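Local structure of uncharacterized protein (Acinetobacter baumannii, 4PAR) at residues T10-R15 against T41-T46; R32-L37 against L62-L67; G68-V73 against T116-F121. The protein probably acts as a restriction endonuclease that cuts DNA containing 5-hydroxymethylcytosine, joining a PD-(D/E)XK-type nuclease domain to an SRA-like domain. The protein carries 3 engineered substitutions. One frame throughout, in Å; residues are numbered along the deposited sequence.

Interaction 1 (T10-R15 against T41-T46); sequences TDYVIR and TLKFVT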
loop_
_atom_site.group_PDB
_atom_site.type_symbol
_atom_site.label_atom_id
_atom_site.label_comp_id
_atom_site.label_asym_id
_atom_site.label_seq_id
_atom_site.Cartn_x
_atom_site.Cartn_y
_atom_site.Cartn_z
ATOM N N THR F 10 -25.647 -3.130 -8.185
ATOM C CA THR F 10 -24.792 -2.970 -9.356
ATOM C C THR F 10 -23.318 -2.951 -8.973
ATOM O O THR F 10 -22.511 -3.677 -9.560
ATOM C CB THR F 10 -25.124 -1.682 -10.121
ATOM O OG1 THR F 10 -26.431 -1.793 -10.692
ATOM C CG2 THR F 10 -24.117 -1.450 -11.228
ATOM N N ASP F 11 -22.974 -2.135 -7.981
ATOM C CA ASP F 11 -21.593 -2.060 -7.520
ATOM C C ASP F 11 -21.103 -3.433 -7.066
ATOM O O ASP F 11 -20.018 -3.873 -7.447
ATOM C CB ASP F 11 -21.453 -1.038 -6.388
ATOM C CG ASP F 11 -20.000 -0.722 -6.066
ATOM O OD1 ASP F 11 -19.333 -0.064 -6.894
ATOM O OD2 ASP F 11 -19.525 -1.128 -4.985
ATOM N N TYR F 12 -21.925 -4.111 -6.272
ATOM C CA TYR F 12 -21.592 -5.438 -5.764
ATOM C C TYR F 12 -21.313 -6.430 -6.896
ATOM O O TYR F 12 -20.264 -7.079 -6.920
ATOM C CB TYR F 12 -22.719 -5.956 -4.872
ATOM C CG TYR F 12 -22.490 -7.348 -4.324
ATOM C CD1 TYR F 12 -21.738 -7.549 -3.174
ATOM C CD2 TYR F 12 -23.037 -8.460 -4.950
ATOM C CE1 TYR F 12 -21.528 -8.817 -2.674
ATOM C CE2 TYR F 12 -22.830 -9.732 -4.452
ATOM C CZ TYR F 12 -22.076 -9.905 -3.316
ATOM O OH TYR F 12 -21.871 -11.169 -2.821
ATOM N N VAL F 13 -22.253 -6.537 -7.834
ATOM C CA VAL F 13 -22.109 -7.438 -8.971
ATOM C C VAL F 13 -20.858 -7.129 -9.793
ATOM O O VAL F 13 -20.104 -8.032 -10.141
ATOM C CB VAL F 13 -23.331 -7.383 -9.906
ATOM C CG1 VAL F 13 -23.136 -8.337 -11.072
ATOM C CG2 VAL F 13 -24.586 -7.744 -9.155
ATOM N N ILE F 14 -20.639 -5.855 -10.102
ATOM C CA ILE F 14 -19.467 -5.471 -10.880
ATOM C C ILE F 14 -18.175 -5.875 -10.177
ATOM O O ILE F 14 -17.275 -6.452 -10.796
ATOM C CB ILE F 14 -19.436 -3.958 -11.158
ATOM C CG1 ILE F 14 -20.573 -3.578 -12.095
ATOM C CG2 ILE F 14 -18.129 -3.553 -11.795
ATOM C CD1 ILE F 14 -20.736 -4.524 -13.240
ATOM N N ARG F 15 -18.092 -5.585 -8.883
ATOM C CA ARG F 15 -16.879 -5.892 -8.131
ATOM C C ARG F 15 -16.654 -7.394 -7.927
ATOM O O ARG F 15 -15.510 -7.833 -7.859
ATOM C CB ARG F 15 -16.897 -5.179 -6.777
ATOM C CG ARG F 15 -16.899 -3.668 -6.900
ATOM C CD ARG F 15 -16.818 -3.005 -5.549
ATOM N NE ARG F 15 -15.496 -3.163 -4.958
ATOM C CZ ARG F 15 -15.142 -2.651 -3.785
ATOM N NH1 ARG F 15 -16.017 -1.949 -3.075
ATOM N NH2 ARG F 15 -13.915 -2.842 -3.321
ATOM N N THR F 41 -32.177 -12.713 -7.334
ATOM C CA THR F 41 -32.669 -13.087 -6.015
ATOM C C THR F 41 -31.661 -14.053 -5.389
ATOM O O THR F 41 -31.721 -14.350 -4.195
ATOM C CB THR F 41 -34.064 -13.737 -6.068
ATOM O OG1 THR F 41 -33.993 -14.977 -6.783
ATOM C CG2 THR F 41 -35.059 -12.812 -6.753
ATOM N N LEU F 42 -30.734 -14.532 -6.215
ATOM C CA LEU F 42 -29.660 -15.413 -5.775
ATOM C C LEU F 42 -28.379 -14.639 -5.492
ATOM O O LEU F 42 -27.753 -14.112 -6.405
ATOM C CB LEU F 42 -29.382 -16.482 -6.833
ATOM C CG LEU F 42 -30.070 -17.839 -6.698
ATOM C CD1 LEU F 42 -31.557 -17.684 -6.435
ATOM C CD2 LEU F 42 -29.830 -18.648 -7.959
ATOM N N LYS F 43 -27.981 -14.578 -4.227
ATOM C CA LYS F 43 -26.719 -13.940 -3.882
ATOM C C LYS F 43 -25.584 -14.843 -4.329
ATOM O O LYS F 43 -25.715 -16.066 -4.294
ATOM C CB LYS F 43 -26.633 -13.657 -2.377
ATOM C CG LYS F 43 -25.372 -12.917 -1.953
ATOM C CD LYS F 43 -25.384 -12.567 -0.471
ATOM C CE LYS F 43 -24.083 -11.892 -0.055
ATOM N NZ LYS F 43 -24.069 -11.509 1.386
ATOM N N PHE F 44 -24.482 -14.246 -4.771
ATOM C CA PHE F 44 -23.317 -15.033 -5.163
ATOM C C PHE F 44 -22.017 -14.358 -4.736
ATOM O O PHE F 44 -21.963 -13.138 -4.558
ATOM C CB PHE F 44 -23.314 -15.288 -6.672
ATOM C CG PHE F 44 -23.127 -14.049 -7.504
ATOM C CD1 PHE F 44 -21.858 -13.578 -7.802
ATOM C CD2 PHE F 44 -24.217 -13.371 -8.006
ATOM C CE1 PHE F 44 -21.687 -12.452 -8.561
ATOM C CE2 PHE F 44 -24.047 -12.239 -8.768
ATOM C CZ PHE F 44 -22.782 -11.780 -9.047
ATOM N N VAL F 45 -20.975 -15.166 -4.561
ATOM C CA VAL F 45 -19.664 -14.668 -4.157
ATOM C C VAL F 45 -18.588 -15.311 -5.030
ATOM O O VAL F 45 -18.628 -16.516 -5.283
ATOM C CB VAL F 45 -19.362 -14.974 -2.663
ATOM C CG1 VAL F 45 -18.094 -14.267 -2.212
ATOM C CG2 VAL F 45 -20.525 -14.582 -1.781
ATOM N N THR F 46 -17.632 -14.514 -5.496
ATOM C CA THR F 46 -16.500 -15.054 -6.248
ATOM C C THR F 46 -15.249 -15.136 -5.387
ATOM O O THR F 46 -15.007 -14.272 -4.547
ATOM C CB THR F 46 -16.169 -14.212 -7.496
ATOM O OG1 THR F 46 -15.937 -12.851 -7.109
ATOM C CG2 THR F 46 -17.299 -14.279 -8.516
#
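Y12 reaches out from its helix and puts the hydroxyl of its ring against the carbonyl of F44 and the side chains of K43 and V45. The phenol OH of Y12 gives its hydrogen to the carbonyl O of F44 at 2.6 Å. The donor does not sit squarely in front of that oxygen: the C=O...OH angle is 147°, and the hydroxyl is tilted 32° from the carbonyl plane. Seen from the ring, F44 O lies at the edge and near the plane. CG of Y12 is anti to the backbone N (chi1 178°), which carries the ring straight off the helix toward the other chain segment. Two aliphatic groups also touch this hydroxyl. The extended K43 chain runs across the tyrosine at about a right angle, with K43 CE 3.6 Å from Y12 OH, and V45 CG2 comes to 3.8 Å from Y12 OH. The polar tip is bonded to a main-chain carbonyl and also touches a lysine methylene and a valine methyl.

One residue along, V13 makes the apolar half of the contact. Its CG1 meets the edge of the F44 ring, with V13 CG1 4.0 Å from F44 CZ, and the two side chains cross at about a right angle.

Around this pair, W166 meets the Y12 ring. L136 of the second subunit packs on V13, and R24 of that subunit forms a salt bridge with D11. The F44 ring continues inward to I34 of helix 26-37 and to L62 and F64 of strand 57-64, so helix 7-16 is joined here to the lead-in of strand 45-51, beside the nuclease-like sheet.

Interaction 2 (R32-L37 against L62-L67); sequences RIIHLL and LYFPQL
I33 and L37 are tied by a helical hydrogen bond, L37 N to I33 O at 2.9 Å, one turn apart, so that both face L62 and F64. The contact itself is purely apolar. One methyl of L62, CD2, touches both isoleucines: L62 CD2 is 3.7 Å from I33 CG2 and 3.8 Å from I34 CD1. I33 and L62 run alongside each other, pointing opposite ways. I34 touches through its far end, and the same CD1 methyl also reaches F64, with I34 CD1 4.0 Å from F64 CZ. Both leucine methyls take part, since L62 CD1 lies 3.9 Å from I34 CD1.

L37 and F64 reach for each other from the two sides of the interface. L37 CD2 stands 4.1 Å from F64 CZ, so the far end of the ring is shared by L37 and I34. With CG beside its backbone N (chi1 -57°), F64 projects toward the helix along with L62, two residues back on the same side of the strand.

The axes of helix segment 32-37 and strand 62-64 approach to 11.1 Å, their N-to-C directions 42° apart. I71 of strand 69-74 touches I33, L62 and F64, F44 packs on I34 and F64, and helix 136-159 adds I143 and I150: helix 26-37 thus packs on one face of the central sheet next to helix 136-159.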
loop_
_atom_site.group_PDB
_atom_site.type_symbol
_atom_site.label_atom_id
_atom_site.label_comp_id
_atom_site.label_asym_id
_atom_site.label_seq_id
_atom_site.Cartn_x
_atom_site.Cartn_y
_atom_site.Cartn_z
ATOM N N ARG F 32 -20.292 -16.232 -17.564
ATOM C CA ARG F 32 -21.311 -16.863 -18.392
ATOM C C ARG F 32 -22.377 -17.533 -17.524
ATOM O O ARG F 32 -23.570 -17.433 -17.823
ATOM C CB ARG F 32 -20.705 -17.875 -19.368
ATOM C CG ARG F 32 -21.759 -18.445 -20.304
ATOM C CD ARG F 32 -21.187 -19.326 -21.391
ATOM N NE ARG F 32 -22.248 -20.055 -22.081
ATOM C CZ ARG F 32 -22.885 -19.615 -23.161
ATOM N NH1 ARG F 32 -22.573 -18.438 -23.692
ATOM N NH2 ARG F 32 -23.837 -20.355 -23.711
ATOM N N ILE F 33 -21.957 -18.195 -16.447
ATOM C CA ILE F 33 -22.917 -18.805 -15.522
ATOM C C ILE F 33 -23.883 -17.764 -14.975
ATOM O O ILE F 33 -25.102 -17.940 -15.040
ATOM C CB ILE F 33 -22.229 -19.504 -14.330
ATOM C CG1 ILE F 33 -21.539 -20.788 -14.784
ATOM C CG2 ILE F 33 -23.245 -19.833 -13.234
ATOM C CD1 ILE F 33 -20.864 -21.526 -13.667
ATOM N N ILE F 34 -23.337 -16.673 -14.448
ATOM C CA ILE F 34 -24.173 -15.626 -13.883
ATOM C C ILE F 34 -25.138 -15.035 -14.903
ATOM O O ILE F 34 -26.340 -14.975 -14.645
ATOM C CB ILE F 34 -23.337 -14.501 -13.295
ATOM C CG1 ILE F 34 -22.431 -15.060 -12.205
ATOM C CG2 ILE F 34 -24.246 -13.438 -12.711
ATOM C CD1 ILE F 34 -23.199 -15.723 -11.077
ATOM N N HIS F 35 -24.625 -14.610 -16.055
ATOM C CA HIS F 35 -25.482 -13.951 -17.046
ATOM C C HIS F 35 -26.549 -14.880 -17.610
ATOM O O HIS F 35 -27.675 -14.457 -17.831
ATOM C CB HIS F 35 -24.654 -13.376 -18.195
ATOM C CG HIS F 35 -23.765 -12.248 -17.786
ATOM N ND1 HIS F 35 -22.549 -12.004 -18.385
ATOM C CD2 HIS F 35 -23.910 -11.305 -16.825
ATOM C CE1 HIS F 35 -21.981 -10.959 -17.811
ATOM N NE2 HIS F 35 -22.787 -10.515 -16.863
ATOM N N LEU F 36 -26.197 -16.136 -17.853
ATOM C CA LEU F 36 -27.161 -17.079 -18.411
ATOM C C LEU F 36 -28.189 -17.483 -17.359
ATOM O O LEU F 36 -29.332 -17.806 -17.687
ATOM C CB LEU F 36 -26.455 -18.313 -18.969
ATOM C CG LEU F 36 -26.059 -18.298 -20.446
ATOM C CD1 LEU F 36 -25.152 -17.128 -20.763
ATOM C CD2 LEU F 36 -25.387 -19.612 -20.814
ATOM N N LEU F 37 -27.775 -17.488 -16.097
ATOM C CA LEU F 37 -28.722 -17.655 -15.004
ATOM C C LEU F 37 -29.563 -16.393 -14.828
ATOM O O LEU F 37 -30.788 -16.446 -14.863
ATOM C CB LEU F 37 -27.984 -17.987 -13.706
ATOM C CG LEU F 37 -28.740 -17.929 -12.376
ATOM C CD1 LEU F 37 -29.977 -18.816 -12.390
ATOM C CD2 LEU F 37 -27.817 -18.325 -11.237
ATOM N N LEU F 62 -16.906 -19.623 -7.906
ATOM C CA LEU F 62 -18.241 -19.053 -7.732
ATOM C C LEU F 62 -18.991 -19.740 -6.581
ATOM O O LEU F 62 -18.932 -20.954 -6.443
ATOM C CB LEU F 62 -19.034 -19.153 -9.037
ATOM C CG LEU F 62 -20.427 -18.522 -9.042
ATOM C CD1 LEU F 62 -20.329 -17.026 -8.850
ATOM C CD2 LEU F 62 -21.162 -18.847 -10.325
ATOM N N TYR F 63 -19.678 -18.960 -5.746
ATOM C CA TYR F 63 -20.358 -19.508 -4.563
ATOM C C TYR F 63 -21.742 -18.911 -4.312
ATOM O O TYR F 63 -21.888 -17.700 -4.169
ATOM C CB TYR F 63 -19.485 -19.297 -3.326
ATOM C CG TYR F 63 -20.143 -19.633 -2.003
ATOM C CD1 TYR F 63 -20.907 -20.783 -1.843
ATOM C CD2 TYR F 63 -19.974 -18.808 -0.902
ATOM C CE1 TYR F 63 -21.493 -21.090 -0.629
ATOM C CE2 TYR F 63 -20.556 -19.106 0.314
ATOM C CZ TYR F 63 -21.311 -20.247 0.449
ATOM O OH TYR F 63 -21.887 -20.538 1.668
ATOM N N PHE F 64 -22.751 -19.775 -4.252
ATOM C CA PHE F 64 -24.096 -19.378 -3.853
ATOM C C PHE F 64 -24.378 -19.873 -2.437
ATOM O O PHE F 64 -24.562 -21.079 -2.220
ATOM C CB PHE F 64 -25.143 -19.931 -4.820
ATOM C CG PHE F 64 -24.926 -19.528 -6.245
ATOM C CD1 PHE F 64 -25.425 -18.328 -6.724
ATOM C CD2 PHE F 64 -24.236 -20.355 -7.113
ATOM C CE1 PHE F 64 -25.230 -17.960 -8.041
ATOM C CE2 PHE F 64 -24.037 -19.992 -8.427
ATOM C CZ PHE F 64 -24.535 -18.794 -8.891
ATOM N N PRO F 65 -24.403 -18.942 -1.472
ATOM C CA PRO F 65 -24.574 -19.207 -0.040
ATOM C C PRO F 65 -25.951 -19.734 0.316
ATOM O O PRO F 65 -26.069 -20.588 1.192
ATOM C CB PRO F 65 -24.353 -17.832 0.598
ATOM C CG PRO F 65 -23.588 -17.058 -0.415
ATOM C CD PRO F 65 -24.119 -17.522 -1.727
ATOM N N GLN F 66 -26.977 -19.222 -0.351
ATOM C CA GLN F 66 -28.345 -19.611 -0.043
ATOM C C GLN F 66 -28.596 -21.059 -0.424
ATOM O O GLN F 66 -29.367 -21.755 0.232
ATOM C CB GLN F 66 -29.334 -18.704 -0.768
ATOM C CG GLN F 66 -29.088 -17.233 -0.536
ATOM C CD GLN F 66 -30.022 -16.364 -1.338
ATOM O OE1 GLN F 66 -30.068 -15.152 -1.151
ATOM N NE2 GLN F 66 -30.774 -16.980 -2.242
ATOM N N LEU F 67 -27.958 -21.496 -1.504
ATOM C CA LEU F 67 -28.127 -22.859 -1.998
ATOM C C LEU F 67 -27.004 -23.798 -1.544
ATOM O O LEU F 67 -27.066 -25.004 -1.779
ATOM C CB LEU F 67 -28.204 -22.863 -3.529
ATOM C CG LEU F 67 -29.428 -22.293 -4.256
ATOM C CD1 LEU F 67 -29.593 -20.795 -4.048
ATOM C CD2 LEU F 67 -29.331 -22.605 -5.742
#

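Interaction 3 (G68-V73 against T116-F121); sequences GIHIEV and TGHKIF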
loop_
_atom_site.group_PDB
_atom_site.type_symbol
_atom_site.label_atom_id
_atom_site.label_comp_id
_atom_site.label_asym_id
_atom_site.label_seq_id
_atom_site.Cartn_x
_atom_site.Cartn_y
_atom_site.Cartn_z
ATOM N N GLY F 68 -25.995 -23.244 -0.878
ATOM C CA GLY F 68 -24.814 -24.008 -0.518
ATOM C C GLY F 68 -24.170 -24.671 -1.723
ATOM O O GLY F 68 -23.815 -25.844 -1.677
ATOM N N ILE F 69 -24.019 -23.922 -2.811
ATOM C CA ILE F 69 -23.464 -24.495 -4.037
ATOM C C ILE F 69 -22.199 -23.793 -4.500
ATOM O O ILE F 69 -22.155 -22.568 -4.583
ATOM C CB ILE F 69 -24.478 -24.450 -5.189
ATOM C CG1 ILE F 69 -25.659 -25.372 -4.892
ATOM C CG2 ILE F 69 -23.813 -24.842 -6.493
ATOM C CD1 ILE F 69 -26.525 -25.649 -6.089
ATOM N N HIS F 70 -21.171 -24.571 -4.818
ATOM C CA HIS F 70 -19.951 -23.997 -5.354
ATOM C C HIS F 70 -19.721 -24.437 -6.782
ATOM O O HIS F 70 -20.219 -25.471 -7.226
ATOM C CB HIS F 70 -18.740 -24.377 -4.517
ATOM C CG HIS F 70 -18.775 -23.845 -3.122
ATOM N ND1 HIS F 70 -18.055 -22.738 -2.736
ATOM C CD2 HIS F 70 -19.424 -24.283 -2.017
ATOM C CE1 HIS F 70 -18.262 -22.510 -1.450
ATOM N NE2 HIS F 70 -19.092 -23.430 -0.992
ATOM N N ILE F 71 -18.967 -23.617 -7.495
ATOM C CA ILE F 71 -18.526 -23.921 -8.834
ATOM C C ILE F 71 -17.036 -23.631 -8.913
ATOM O O ILE F 71 -16.571 -22.533 -8.561
ATOM C CB ILE F 71 -19.295 -23.116 -9.881
ATOM C CG1 ILE F 71 -20.755 -23.566 -9.901
ATOM C CG2 ILE F 71 -18.673 -23.300 -11.248
ATOM C CD1 ILE F 71 -21.734 -22.446 -10.105
ATOM N N GLU F 72 -16.301 -24.644 -9.350
ATOM C CA GLU F 72 -14.859 -24.576 -9.498
ATOM C C GLU F 72 -14.453 -24.845 -10.944
ATOM O O GLU F 72 -14.861 -25.850 -11.537
ATOM C CB GLU F 72 -14.191 -25.589 -8.572
ATOM C CG GLU F 72 -12.688 -25.647 -8.698
ATOM C CD GLU F 72 -12.082 -26.768 -7.881
ATOM O OE1 GLU F 72 -12.538 -27.922 -8.018
ATOM O OE2 GLU F 72 -11.152 -26.489 -7.096
ATOM N N VAL F 73 -13.662 -23.943 -11.511
ATOM C CA VAL F 73 -13.037 -24.197 -12.796
ATOM C C VAL F 73 -11.817 -25.103 -12.612
ATOM O O VAL F 73 -10.916 -24.788 -11.824
ATOM C CB VAL F 73 -12.607 -22.886 -13.485
ATOM C CG1 VAL F 73 -11.701 -23.186 -14.665
ATOM C CG2 VAL F 73 -13.834 -22.082 -13.910
ATOM N N THR F 116 -18.835 -28.023 4.702
ATOM C CA THR F 116 -19.516 -29.259 5.053
ATOM C C THR F 116 -20.970 -29.223 4.596
ATOM O O THR F 116 -21.741 -28.355 5.002
ATOM C CB THR F 116 -19.474 -29.513 6.565
ATOM O OG1 THR F 116 -18.113 -29.559 7.010
ATOM C CG2 THR F 116 -20.156 -30.826 6.890
ATOM N N GLY F 117 -21.342 -30.190 3.770
ATOM C CA GLY F 117 -22.698 -30.289 3.271
ATOM C C GLY F 117 -22.881 -29.637 1.921
ATOM O O GLY F 117 -23.801 -29.983 1.180
ATOM N N HIS F 118 -21.996 -28.702 1.590
ATOM C CA HIS F 118 -22.083 -27.988 0.319
ATOM C C HIS F 118 -21.707 -28.896 -0.856
ATOM O O HIS F 118 -20.872 -29.790 -0.722
ATOM C CB HIS F 118 -21.179 -26.751 0.328
ATOM C CG HIS F 118 -21.482 -25.776 1.425
ATOM N ND1 HIS F 118 -20.620 -24.758 1.772
ATOM C CD2 HIS F 118 -22.551 -25.661 2.249
ATOM C CE1 HIS F 118 -21.144 -24.057 2.762
ATOM N NE2 HIS F 118 -22.314 -24.585 3.072
ATOM N N LYS F 119 -22.332 -28.663 -2.006
ATOM C CA LYS F 119 -21.996 -29.386 -3.227
ATOM C C LYS F 119 -21.012 -28.576 -4.063
ATOM O O LYS F 119 -21.081 -27.351 -4.094
ATOM C CB LYS F 119 -23.259 -29.689 -4.041
ATOM C CG LYS F 119 -23.007 -30.475 -5.327
ATOM C CD LYS F 119 -22.327 -31.814 -5.044
ATOM C CE LYS F 119 -21.993 -32.561 -6.329
ATOM N NZ LYS F 119 -23.211 -32.891 -7.116
ATOM N N ILE F 120 -20.081 -29.256 -4.724
ATOM C CA ILE F 120 -19.174 -28.584 -5.648
ATOM C C ILE F 120 -19.325 -29.123 -7.062
ATOM O O ILE F 120 -19.161 -30.321 -7.305
ATOM C CB ILE F 120 -17.706 -28.726 -5.227
ATOM C CG1 ILE F 120 -17.437 -27.880 -3.987
ATOM C CG2 ILE F 120 -16.790 -28.286 -6.358
ATOM C CD1 ILE F 120 -15.971 -27.690 -3.688
ATOM N N PHE F 121 -19.654 -28.229 -7.987
ATOM C CA PHE F 121 -19.702 -28.576 -9.394
ATOM C C PHE F 121 -18.421 -28.126 -10.068
ATOM O O PHE F 121 -17.884 -27.062 -9.756
ATOM C CB PHE F 121 -20.906 -27.940 -10.071
ATOM C CG PHE F 121 -22.216 -28.494 -9.611
ATOM C CD1 PHE F 121 -22.661 -29.722 -10.074
ATOM C CD2 PHE F 121 -23.009 -27.787 -8.724
ATOM C CE1 PHE F 121 -23.871 -30.237 -9.660
ATOM C CE2 PHE F 121 -24.223 -28.296 -8.305
ATOM C CZ PHE F 121 -24.653 -29.524 -8.774
#
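H70 uses both its backbone N and O to bind the neighbouring parallel strand: H70 N bonds to K119 O at 2.9 Å, and F121 N returns to H70 O at 2.9 Å. The ladder continues with E72 N to F121 O, also 2.9 Å, and starts with a longer bond, K119 N to G68 O at 3.2 Å.

On one face the H70 and H118 rings meet rim to rim, planes at 32°, and H70 NE2 and H118 ND1 share a weak hydrogen bond of 3.4 Å. I120 CG1 lies against H70 CB on that side. On the other, I69 CG2 meets the edge of F121, 3.8 Å from F121 CD2, while K119 CG lies over one face of the F121 ring, toward its rim.

Further out, T60 OG1 holds H70 ND1, and E72 is fixed by a salt bridge to R122 and a hydrogen bond from L96 N. At the start of the strand, G68 and I69 form a G1 beta bulge opposite F64, with G68 at positive phi.

Chemically, the main chain does most of the binding; the imidazole pair adds a weak link that requires a hydrogen on one of its two facing nitrogens.

How the interactions relate
All three contacts share one sheet, in which strands 45-51, 57-64, 69-74 and 119-124 lie side by side. Interactions 1 and 2, with centres about 9 Å apart, are joined by a probable hydrogen bond from Y63 N to V45 O at 2.7 Å. Interactions 2 and 3, centres about 11 Å apart, are joined by two more: I71 N to L62 O and F64 N to I69 O, each 2.9 Å; the Y63 and H70 rings also stack. Interactions 1 and 3 do not touch. Interaction 1 lies nearest the DNA, its closest atom about 5 Å away, against about 17 and 18 Å for interactions 2 and 3. Interactions 1 and 2 also border the second subunit.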